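Local coordinates for LEOA (Escherichia coli, PDB 4AUR), which is a bacterial dynamin that probably binds and hydrolyses GTP, as other members of the dynamin family do, at residues R133-A138 / R164-L169; H139-V144 / S170-V175; L359-D364 / G471-A476; V366-H371 / K455-T460. All blocks are in the same frame, centred on the assembly; numbering follows the deposited sequence.

Interaction 1 (R133-A138 / R164-L169); sequences RYISEA and RDLNKL
Lys168 lays the end of its side chain over carbonyls at and just beyond the C-terminal end of helix 129-136. CG starts beside the backbone N, and further bends at chi2 and chi3 curl the chain so that CE comes within 3.6 Å of Ile135 O and NZ arrives between two acceptors. Lys168 NZ donates to Ser136 O at 2.7 Å, approaching in the plane of that carbonyl, and to Ala138 O at 3.0 Å, with the C=O pointing almost straight at it (164°). A weak bond from NZ to Ser171 OG adds a third partner for this buried ammonium. Carbonyls at the C-terminal end of a helix carry partial negative charge, so this would be a favourable place for a positive group. The helix itself is closing at this point: Glu137 N still reaches back to Arg133 O, but Glu137 has already left helical angles, and Ala138 N bonds to Ile135 O at 3.3 Å.

The rest of the contact is largely apolar. Leu166 splits its two methyls between neighbours one residue apart, CD1 touching Ile135 CG2 at 3.9 Å and CD2 lying 3.9 Å from Ser136 OG. The Ile135 and Leu166 side chains are roughly perpendicular to each other, and Trp161 of helix 156-165 packs on both. Asn167, with positive phi, turns the chain out of that helix. Two helix C-termini side by side, each leading toward a parallel strand, are what the alternating alpha/beta topology of a P-loop NTPase fold produces, here in the region assigned to the dynamin family.

Interaction 2 (H139-V144 / S170-V175); sequences HLIFYV and SSTIFV
The Phe142 ring meets Ile173 at its edge, where Ile173 CD1 lies near the ring plane, 3.7 Å from Phe142 CE1; the two side chains extend together in the same direction. Trp73 makes an edge-to-face contact with the same ring. Tyr143 and Phe174 form a different kind of pair. Their planes are inclined by 36° with centroids 5.4 Å apart, an oblique arrangement in which Phe174 CD1 comes against the root of the tyrosine, 3.4 Å from Tyr143 CB. Tyr143 CG stands anti to the backbone N (chi1 -154°), which carries the rest of its ring away from Phe174, toward Phe113 and Leu151.

Beside them Thr172 OG1 lies against Ile141 CB at 3.4 Å, while its hydrogen bond goes to Lys168 O. Ile141, Thr172, Tyr143 and Phe174 share one face of the sheet, covered by helix 156-165. Leu140, Phe142, Ile173, Val144 and Val175 belong to the other, where helix 250-273 touches Leu140, Ile173 and Val175.

The parallel register is fixed by the backbone. Ile141 N bonds to Ser171 O, and Ile173 N to Ile141 O at 2.8 Å; Tyr143 N then bonds to Ile173 O, and Val175 N to Tyr143 O at 2.9 Å. Phe142 and Val144 instead bond to strand 54-60, leaving strand 140-146 inside the sheet. Strands 140-146 and 172-177, joined through helix 156-165, make a beta-alpha-beta unit of the P-loop NTPase fold, and Val144 touches residues of a probable Walker A motif.

Interaction 3 (L359-D364 / G471-A476); sequences LGYTED and GPVGAA
A type II beta turn, Pro472 to Ala475, presents Val473 to Tyr361 in the loop that follows helix 351-359. Gly474, at the third position of the turn, has the positive phi of that turn type, while the closing bond from Ala475 N to Pro472 O is weak. Val473, at the second position, directs CG2 to the ring and to Thr362 O and CG1 to the backbone.

Val473 CG2 covers a face of the Tyr361 ring. Val473 CG2 lies 3.7 Å from the ring centroid and 19° off the normal, which satisfies the geometry of a CH-pi contact, with some displacement toward the rim so that Tyr361 CZ is its nearest ring atom at 3.5 Å. Val473 CG2 is also 3.5 Å from Thr362 O. Val473 CG1 spreads along the backbone instead, 3.7 Å from Tyr361 O and 3.9 Å from Glu363 N.

The hydroxyl end of the ring is held separately. With CG anti to the backbone N (chi1 177°), the tyrosine extends past the valine to the residue just before the turn, where Tyr361 OH donates to Gly471 O at 2.7 Å. That oxygen lies at the ring edge and in its plane, and the donor sits almost in line with the carbonyl (C=O...donor angle 167°). One contact over a face and one bond at the hydroxyl together restrict how the ring can tilt.

Helix 351-359 supports the arrangement: Arg352, Met355 and Asp356 pack on Tyr361, and Arg352 NH1 bonds to Pro472 O, so the turn is joined both to this helix and to the loop leading into helix 368-408.

Interaction 4 (V366-H371 / K455-T460); sequences VGFKLH and KPWEAT
Trp457 leaves its backbone with CG anti to the N (chi1 -175°), and from CB outward it lies across the start of helix 368-408. Trp457 CB is already over the imidazole of His371, 4.1 Å from the ring centroid in a CH-pi contact. The five-membered ring follows as a face-to-face stack on that imidazole, with centroids 3.7 Å apart and planes at 20°. Trp457 CD1 has His371 ND1 above it at 3.3 Å; the indole NE1 is near the same nitrogen, but the angle rules out a hydrogen bond. The two side chains run antiparallel across one another, so that His371 CB ends up over the indole too, 3.8 Å from Trp457 CE2.

With Phe368 these rings form an aromatic cluster at the N-terminal end of a long helix in the dynamin-like helical domain, Gly367 occupying the N-cap position. Gly367 has no side chain, and Trp457 CZ2 lies against its carbonyl, while the far corner, CH2, is 3.3 Å from Phe368 N. Trp457 CZ3 comes to the edge of the Phe368 ring, in its plane and 3.7 Å from Phe368 CD1; these two aromatic planes are inclined at 54°, neither stacked nor perpendicular.

On the indole face opposite His371 lies Ala459 N, two residues on in the same extended segment. One residue further, Thr460 makes a single antiparallel, hydrogen-bonded pair with Val366: Val366 N donates to Thr460 O at 2.9 Å, nearly straight, and Thr460 N returns a bond to Val366 O.

From the N terminus, interaction 1 joins the ends of helices 129-136 and 156-165, and interaction 2 pairs the strands that follow them. Their segments alternate along the chain, so the two loops cross; they meet directly, Ile141 CD1 packing on Ile135 and Lys168, within the GTPase-like part of the fold. Interactions 3 and 4 come later and lie on the other side of the chain's centre, their centres about 104 to 120 Å from those of the first two. Residues 359-364 and 471-476 close the outer loop, and 366-371 with 455-460 close a shorter one within it. Probable hydrogen bonds from Lys369 N and Leu370 N to Leu359 O connect this pair in the helical domain.

Interaction 1 (R133-A138 / R164-L169)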
# COMPACT_ATOMS: atom_id res chain seq x y z
N ARG A 133 -2.71 -7.66 -42.88
CA ARG A 133 -3.73 -7.30 -41.89
C ARG A 133 -4.80 -8.40 -41.71
O ARG A 133 -5.22 -8.68 -40.61
CB ARG A 133 -4.38 -5.99 -42.27
CG ARG A 133 -5.26 -5.32 -41.21
CD ARG A 133 -5.92 -4.06 -41.75
NE ARG A 133 -5.11 -3.48 -42.83
CZ ARG A 133 -5.58 -2.95 -43.95
NH1 ARG A 133 -6.89 -2.85 -44.17
NH2 ARG A 133 -4.74 -2.50 -44.86
N TYR A 134 -5.23 -9.02 -42.79
CA TYR A 134 -6.32 -9.98 -42.66
C TYR A 134 -5.84 -11.23 -41.96
O TYR A 134 -6.58 -11.81 -41.18
CB TYR A 134 -6.94 -10.32 -44.04
CG TYR A 134 -8.21 -9.53 -44.32
CD1 TYR A 134 -8.15 -8.22 -44.76
CD2 TYR A 134 -9.46 -10.10 -44.13
CE1 TYR A 134 -9.30 -7.51 -45.00
CE2 TYR A 134 -10.62 -9.39 -44.37
CZ TYR A 134 -10.53 -8.10 -44.80
OH TYR A 134 -11.68 -7.39 -45.05
N ILE A 135 -4.60 -11.64 -42.19
CA ILE A 135 -4.07 -12.80 -41.49
C ILE A 135 -3.61 -12.47 -40.07
O ILE A 135 -3.80 -13.28 -39.16
CB ILE A 135 -3.01 -13.51 -42.32
CG1 ILE A 135 -3.72 -14.21 -43.48
CG2 ILE A 135 -2.30 -14.58 -41.51
CD1 ILE A 135 -2.83 -14.53 -44.66
N SER A 136 -3.01 -11.30 -39.85
CA SER A 136 -2.75 -10.87 -38.49
C SER A 136 -4.03 -10.97 -37.66
O SER A 136 -4.04 -11.61 -36.61
CB SER A 136 -2.23 -9.44 -38.45
OG SER A 136 -0.85 -9.41 -38.67
N GLU A 137 -5.10 -10.34 -38.16
CA GLU A 137 -6.39 -10.23 -37.43
C GLU A 137 -7.29 -11.47 -37.57
O GLU A 137 -8.49 -11.35 -37.51
CB GLU A 137 -7.16 -8.94 -37.85
CG GLU A 137 -6.55 -7.65 -37.28
CD GLU A 137 -7.01 -6.35 -37.97
OE1 GLU A 137 -8.01 -6.38 -38.72
OE2 GLU A 137 -6.34 -5.29 -37.75
N ALA A 138 -6.70 -12.63 -37.79
CA ALA A 138 -7.42 -13.88 -37.70
C ALA A 138 -7.20 -14.52 -36.34
O ALA A 138 -6.17 -14.32 -35.70
CB ALA A 138 -6.97 -14.81 -38.79
N ARG A 164 7.51 -15.47 -37.80
CA ARG A 164 8.40 -14.41 -37.43
C ARG A 164 7.78 -13.06 -37.76
O ARG A 164 7.47 -12.29 -36.84
CB ARG A 164 9.75 -14.57 -38.11
CG ARG A 164 10.77 -13.56 -37.62
CD ARG A 164 11.66 -14.19 -36.57
NE ARG A 164 10.92 -14.37 -35.33
CZ ARG A 164 11.23 -15.25 -34.39
NH1 ARG A 164 12.26 -16.09 -34.52
NH2 ARG A 164 10.48 -15.31 -33.29
N ASP A 165 7.61 -12.77 -39.05
CA ASP A 165 7.15 -11.45 -39.50
C ASP A 165 5.83 -11.09 -38.81
O ASP A 165 5.76 -10.08 -38.12
CB ASP A 165 6.99 -11.45 -41.02
CG ASP A 165 6.95 -10.05 -41.64
OD1 ASP A 165 6.83 -9.01 -40.93
OD2 ASP A 165 7.03 -9.99 -42.90
N LEU A 166 4.81 -11.93 -38.95
CA LEU A 166 3.48 -11.64 -38.43
C LEU A 166 3.31 -12.09 -37.01
O LEU A 166 2.35 -11.69 -36.36
CB LEU A 166 2.40 -12.32 -39.26
CG LEU A 166 2.28 -11.95 -40.73
CD1 LEU A 166 1.08 -12.67 -41.30
CD2 LEU A 166 2.17 -10.44 -40.93
N ASN A 167 4.18 -12.95 -36.52
CA ASN A 167 4.27 -13.17 -35.09
C ASN A 167 3.06 -13.94 -34.55
O ASN A 167 2.64 -13.71 -33.43
CB ASN A 167 4.43 -11.79 -34.40
CG ASN A 167 4.74 -11.88 -32.92
OD1 ASN A 167 4.23 -11.08 -32.14
ND2 ASN A 167 5.53 -12.87 -32.53
N LYS A 168 2.53 -14.87 -35.34
CA LYS A 168 1.28 -15.57 -35.01
C LYS A 168 1.49 -17.02 -34.65
O LYS A 168 0.63 -17.86 -34.91
CB LYS A 168 0.32 -15.50 -36.18
CG LYS A 168 -0.01 -14.10 -36.65
CD LYS A 168 -1.00 -13.43 -35.72
CE LYS A 168 -2.38 -14.02 -35.96
NZ LYS A 168 -3.33 -13.63 -34.90
N LEU A 169 2.60 -17.32 -34.01
CA LEU A 169 2.89 -18.68 -33.59
C LEU A 169 1.89 -19.13 -32.51
O LEU A 169 1.38 -20.25 -32.56
CB LEU A 169 4.35 -18.76 -33.11
CG LEU A 169 4.98 -20.04 -32.55
CD1 LEU A 169 6.48 -19.85 -32.45
CD2 LEU A 169 4.46 -20.39 -31.18

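Interaction 2 (H139-V144 / S170-V175)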
# COMPACT_ATOMS: atom_id res chain seq x y z
N HIS A 139 -8.17 -15.31 -35.90
CA HIS A 139 -8.15 -15.85 -34.57
C HIS A 139 -7.51 -17.22 -34.55
O HIS A 139 -7.07 -17.70 -33.51
CB HIS A 139 -9.56 -15.93 -34.05
CG HIS A 139 -10.36 -14.69 -34.29
ND1 HIS A 139 -10.56 -13.75 -33.31
CD2 HIS A 139 -11.02 -14.25 -35.38
CE1 HIS A 139 -11.30 -12.77 -33.79
NE2 HIS A 139 -11.60 -13.05 -35.05
N LEU A 140 -7.44 -17.83 -35.72
CA LEU A 140 -6.90 -19.17 -35.85
C LEU A 140 -6.21 -19.29 -37.20
O LEU A 140 -6.68 -18.76 -38.19
CB LEU A 140 -8.04 -20.18 -35.80
CG LEU A 140 -8.27 -20.97 -34.54
CD1 LEU A 140 -9.43 -21.94 -34.73
CD2 LEU A 140 -7.01 -21.73 -34.22
N ILE A 141 -5.10 -20.02 -37.23
CA ILE A 141 -4.37 -20.23 -38.47
C ILE A 141 -4.05 -21.70 -38.59
O ILE A 141 -3.45 -22.27 -37.72
CB ILE A 141 -3.07 -19.40 -38.48
CG1 ILE A 141 -3.38 -17.92 -38.31
CG2 ILE A 141 -2.28 -19.64 -39.77
CD1 ILE A 141 -2.20 -17.02 -38.53
N PHE A 142 -4.49 -22.32 -39.67
CA PHE A 142 -4.20 -23.73 -39.90
C PHE A 142 -3.21 -23.81 -41.01
O PHE A 142 -3.51 -23.42 -42.12
CB PHE A 142 -5.43 -24.52 -40.34
CG PHE A 142 -6.53 -24.60 -39.32
CD1 PHE A 142 -6.27 -24.45 -37.96
CD2 PHE A 142 -7.83 -24.88 -39.72
CE1 PHE A 142 -7.31 -24.55 -37.04
CE2 PHE A 142 -8.86 -24.99 -38.81
CZ PHE A 142 -8.60 -24.81 -37.46
N TYR A 143 -2.03 -24.29 -40.71
CA TYR A 143 -1.05 -24.55 -41.74
C TYR A 143 -1.08 -26.05 -41.98
O TYR A 143 -0.59 -26.81 -41.16
CB TYR A 143 0.33 -24.09 -41.31
CG TYR A 143 1.19 -23.75 -42.48
CD1 TYR A 143 1.66 -24.75 -43.31
CD2 TYR A 143 1.47 -22.44 -42.78
CE1 TYR A 143 2.42 -24.45 -44.42
CE2 TYR A 143 2.23 -22.14 -43.88
CZ TYR A 143 2.70 -23.15 -44.69
OH TYR A 143 3.46 -22.85 -45.78
N VAL A 144 -1.68 -26.46 -43.09
CA VAL A 144 -1.89 -27.88 -43.35
C VAL A 144 -0.78 -28.41 -44.22
O VAL A 144 -0.53 -27.89 -45.31
CB VAL A 144 -3.22 -28.14 -44.07
CG1 VAL A 144 -3.32 -29.60 -44.47
CG2 VAL A 144 -4.39 -27.76 -43.18
N SER A 170 1.58 -18.27 -31.54
CA SER A 170 0.65 -18.65 -30.47
C SER A 170 -0.73 -19.01 -31.02
O SER A 170 -1.50 -19.64 -30.32
CB SER A 170 0.50 -17.54 -29.41
OG SER A 170 -0.41 -16.51 -29.81
N SER A 171 -1.05 -18.59 -32.25
CA SER A 171 -2.37 -18.80 -32.83
C SER A 171 -2.38 -19.66 -34.10
O SER A 171 -3.37 -19.70 -34.82
CB SER A 171 -3.07 -17.45 -33.06
OG SER A 171 -2.52 -16.69 -34.10
N THR A 172 -1.28 -20.36 -34.36
CA THR A 172 -1.16 -21.23 -35.52
C THR A 172 -1.05 -22.70 -35.13
O THR A 172 -0.21 -23.06 -34.31
CB THR A 172 0.09 -20.87 -36.28
OG1 THR A 172 -0.08 -19.57 -36.82
CG2 THR A 172 0.33 -21.85 -37.40
N ILE A 173 -1.90 -23.53 -35.72
CA ILE A 173 -1.79 -24.98 -35.61
C ILE A 173 -1.28 -25.56 -36.92
O ILE A 173 -1.95 -25.44 -37.97
CB ILE A 173 -3.14 -25.67 -35.36
CG1 ILE A 173 -3.74 -25.24 -34.03
CG2 ILE A 173 -2.95 -27.17 -35.30
CD1 ILE A 173 -5.25 -25.32 -34.03
N PHE A 174 -0.11 -26.19 -36.85
CA PHE A 174 0.35 -27.00 -37.97
C PHE A 174 -0.33 -28.35 -37.92
O PHE A 174 -0.34 -29.02 -36.87
CB PHE A 174 1.85 -27.14 -37.96
CG PHE A 174 2.53 -25.87 -38.23
CD1 PHE A 174 2.80 -25.50 -39.52
CD2 PHE A 174 2.86 -25.01 -37.21
CE1 PHE A 174 3.40 -24.30 -39.79
CE2 PHE A 174 3.46 -23.81 -37.46
CZ PHE A 174 3.72 -23.45 -38.76
N VAL A 175 -0.92 -28.72 -39.05
CA VAL A 175 -1.84 -29.82 -39.09
C VAL A 175 -1.25 -30.83 -40.03
O VAL A 175 -1.30 -30.66 -41.25
CB VAL A 175 -3.20 -29.35 -39.60
CG1 VAL A 175 -4.12 -30.52 -39.85
CG2 VAL A 175 -3.79 -28.41 -38.57

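Interaction 3 (L359-D364 / G471-A476)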
# COMPACT_ATOMS: atom_id res chain seq x y z
N LEU A 359 16.08 25.37 63.01
CA LEU A 359 15.70 26.54 62.21
C LEU A 359 16.85 27.28 61.59
O LEU A 359 16.78 27.72 60.45
CB LEU A 359 15.00 27.53 63.13
CG LEU A 359 13.58 27.16 63.59
CD1 LEU A 359 13.15 27.89 64.85
CD2 LEU A 359 12.62 27.52 62.48
N GLY A 360 17.90 27.50 62.37
CA GLY A 360 19.09 28.21 61.91
C GLY A 360 19.09 29.56 62.55
O GLY A 360 18.06 30.19 62.57
N TYR A 361 20.22 30.03 63.09
CA TYR A 361 20.23 31.32 63.80
C TYR A 361 21.51 32.08 63.52
O TYR A 361 22.57 31.64 63.91
CB TYR A 361 20.01 31.07 65.30
CG TYR A 361 20.06 32.31 66.18
CD1 TYR A 361 19.49 33.52 65.78
CD2 TYR A 361 20.64 32.24 67.42
CE1 TYR A 361 19.54 34.64 66.59
CE2 TYR A 361 20.70 33.34 68.24
CZ TYR A 361 20.15 34.54 67.82
OH TYR A 361 20.23 35.63 68.68
N THR A 362 21.39 33.23 62.86
CA THR A 362 22.51 33.95 62.25
C THR A 362 22.35 35.47 62.52
O THR A 362 21.30 35.90 62.99
CB THR A 362 22.52 33.66 60.73
OG1 THR A 362 22.66 32.26 60.50
CG2 THR A 362 23.67 34.33 60.04
N GLU A 363 23.37 36.28 62.24
CA GLU A 363 23.17 37.74 62.34
C GLU A 363 21.97 38.16 61.48
O GLU A 363 21.09 38.86 61.97
CB GLU A 363 24.44 38.51 61.94
CG GLU A 363 24.26 40.00 61.63
CD GLU A 363 23.88 40.87 62.84
OE1 GLU A 363 23.51 40.33 63.92
OE2 GLU A 363 23.96 42.12 62.71
N ASP A 364 21.96 37.73 60.22
CA ASP A 364 20.81 37.81 59.30
C ASP A 364 19.46 37.58 59.99
O ASP A 364 18.48 38.27 59.70
CB ASP A 364 20.92 36.73 58.19
CG ASP A 364 21.89 37.10 57.05
OD1 ASP A 364 22.45 38.23 57.02
OD2 ASP A 364 22.09 36.24 56.16
N GLY A 471 20.28 34.53 72.93
CA GLY A 471 21.71 34.70 73.15
C GLY A 471 22.42 35.22 71.92
O GLY A 471 21.86 35.23 70.82
N PRO A 472 23.66 35.68 72.10
CA PRO A 472 24.41 36.22 70.98
C PRO A 472 24.73 35.10 69.98
O PRO A 472 25.14 34.02 70.39
CB PRO A 472 25.68 36.74 71.64
CG PRO A 472 25.84 35.90 72.86
CD PRO A 472 24.44 35.72 73.35
N VAL A 473 24.54 35.39 68.70
CA VAL A 473 24.66 34.40 67.63
C VAL A 473 26.00 33.72 67.65
O VAL A 473 27.01 34.36 67.91
CB VAL A 473 24.47 35.07 66.25
CG1 VAL A 473 24.98 34.19 65.11
CG2 VAL A 473 23.02 35.43 66.05
N GLY A 474 26.00 32.41 67.40
CA GLY A 474 27.24 31.64 67.19
C GLY A 474 28.14 31.47 68.39
O GLY A 474 29.27 30.99 68.25
N ALA A 475 27.64 31.82 69.58
CA ALA A 475 28.36 31.63 70.85
C ALA A 475 27.72 30.59 71.75
O ALA A 475 26.54 30.33 71.67
CB ALA A 475 28.47 32.95 71.61
N ALA A 476 28.54 30.01 72.62
CA ALA A 476 28.07 29.14 73.70
C ALA A 476 27.22 29.98 74.62
O ALA A 476 27.67 31.02 75.12
CB ALA A 476 29.25 28.54 74.46

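Interaction 4 (V366-H371 / K455-T460)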
# COMPACT_ATOMS: atom_id res chain seq x y z
N VAL A 366 16.72 34.30 61.74
CA VAL A 366 16.33 32.90 61.88
C VAL A 366 15.69 32.41 60.61
O VAL A 366 15.03 33.18 59.92
CB VAL A 366 15.30 32.71 63.02
CG1 VAL A 366 15.34 31.29 63.52
CG2 VAL A 366 15.61 33.64 64.16
N GLY A 367 15.91 31.13 60.30
CA GLY A 367 15.20 30.43 59.25
C GLY A 367 16.04 29.72 58.18
O GLY A 367 15.50 28.96 57.39
N PHE A 368 17.33 29.97 58.13
CA PHE A 368 18.14 29.47 57.03
C PHE A 368 18.17 27.96 56.97
O PHE A 368 18.17 27.42 55.88
CB PHE A 368 19.59 29.99 57.13
CG PHE A 368 20.43 29.70 55.93
CD1 PHE A 368 20.15 30.29 54.72
CD2 PHE A 368 21.48 28.83 56.01
CE1 PHE A 368 20.91 30.03 53.60
CE2 PHE A 368 22.25 28.54 54.90
CZ PHE A 368 21.96 29.15 53.68
N LYS A 369 18.20 27.29 58.12
CA LYS A 369 18.37 25.84 58.12
C LYS A 369 17.08 25.15 57.70
O LYS A 369 17.11 24.09 57.08
CB LYS A 369 18.77 25.33 59.51
CG LYS A 369 19.33 23.92 59.51
CD LYS A 369 19.88 23.52 60.87
CE LYS A 369 20.72 22.25 60.80
NZ LYS A 369 21.45 22.02 62.08
N LEU A 370 15.96 25.74 58.06
CA LEU A 370 14.67 25.24 57.67
C LEU A 370 14.49 25.47 56.19
O LEU A 370 14.06 24.59 55.46
CB LEU A 370 13.60 26.02 58.40
CG LEU A 370 12.20 25.52 58.12
CD1 LEU A 370 12.11 24.06 58.51
CD2 LEU A 370 11.22 26.34 58.92
N HIS A 371 14.83 26.66 55.75
CA HIS A 371 14.69 27.02 54.37
C HIS A 371 15.40 26.01 53.45
O HIS A 371 14.82 25.44 52.53
CB HIS A 371 15.24 28.43 54.18
CG HIS A 371 15.57 28.76 52.77
ND1 HIS A 371 14.61 29.07 51.83
CD2 HIS A 371 16.77 28.86 52.14
CE1 HIS A 371 15.20 29.34 50.68
NE2 HIS A 371 16.51 29.21 50.84
N LYS A 455 15.56 32.38 43.17
CA LYS A 455 14.56 32.98 44.06
C LYS A 455 15.21 33.42 45.39
O LYS A 455 15.49 32.59 46.26
CB LYS A 455 13.42 31.98 44.31
CG LYS A 455 12.23 32.57 45.06
CD LYS A 455 11.01 31.66 44.98
CE LYS A 455 9.90 32.13 45.91
NZ LYS A 455 8.70 31.24 45.86
N PRO A 456 15.44 34.74 45.57
CA PRO A 456 16.22 35.13 46.74
C PRO A 456 15.44 34.97 48.03
O PRO A 456 14.20 35.03 48.05
CB PRO A 456 16.55 36.60 46.48
CG PRO A 456 15.40 37.09 45.65
CD PRO A 456 14.84 35.91 44.90
N TRP A 457 16.20 34.76 49.11
CA TRP A 457 15.62 34.52 50.40
C TRP A 457 16.26 35.45 51.44
O TRP A 457 17.48 35.57 51.52
CB TRP A 457 15.85 33.06 50.76
CG TRP A 457 15.20 32.66 52.01
CD1 TRP A 457 13.91 32.26 52.18
CD2 TRP A 457 15.82 32.61 53.29
NE1 TRP A 457 13.69 31.97 53.51
CE2 TRP A 457 14.84 32.18 54.21
CE3 TRP A 457 17.11 32.91 53.76
CZ2 TRP A 457 15.11 32.03 55.57
CZ3 TRP A 457 17.38 32.77 55.11
CH2 TRP A 457 16.37 32.33 56.01
N GLU A 458 15.40 36.11 52.20
CA GLU A 458 15.84 36.91 53.33
C GLU A 458 15.44 36.12 54.57
O GLU A 458 14.37 35.55 54.59
CB GLU A 458 15.17 38.29 53.32
CG GLU A 458 15.34 39.09 52.02
CD GLU A 458 16.59 39.98 51.96
OE1 GLU A 458 17.24 40.22 53.01
OE2 GLU A 458 16.91 40.47 50.85
N ALA A 459 16.31 36.08 55.57
CA ALA A 459 15.95 35.57 56.89
C ALA A 459 15.06 36.54 57.69
O ALA A 459 15.00 37.73 57.41
CB ALA A 459 17.20 35.28 57.69
N THR A 460 14.43 36.01 58.73
CA THR A 460 13.56 36.79 59.60
C THR A 460 14.29 37.25 60.86
O THR A 460 14.75 36.42 61.63
CB THR A 460 12.35 35.94 60.01
OG1 THR A 460 11.66 35.52 58.82
CG2 THR A 460 11.40 36.72 60.93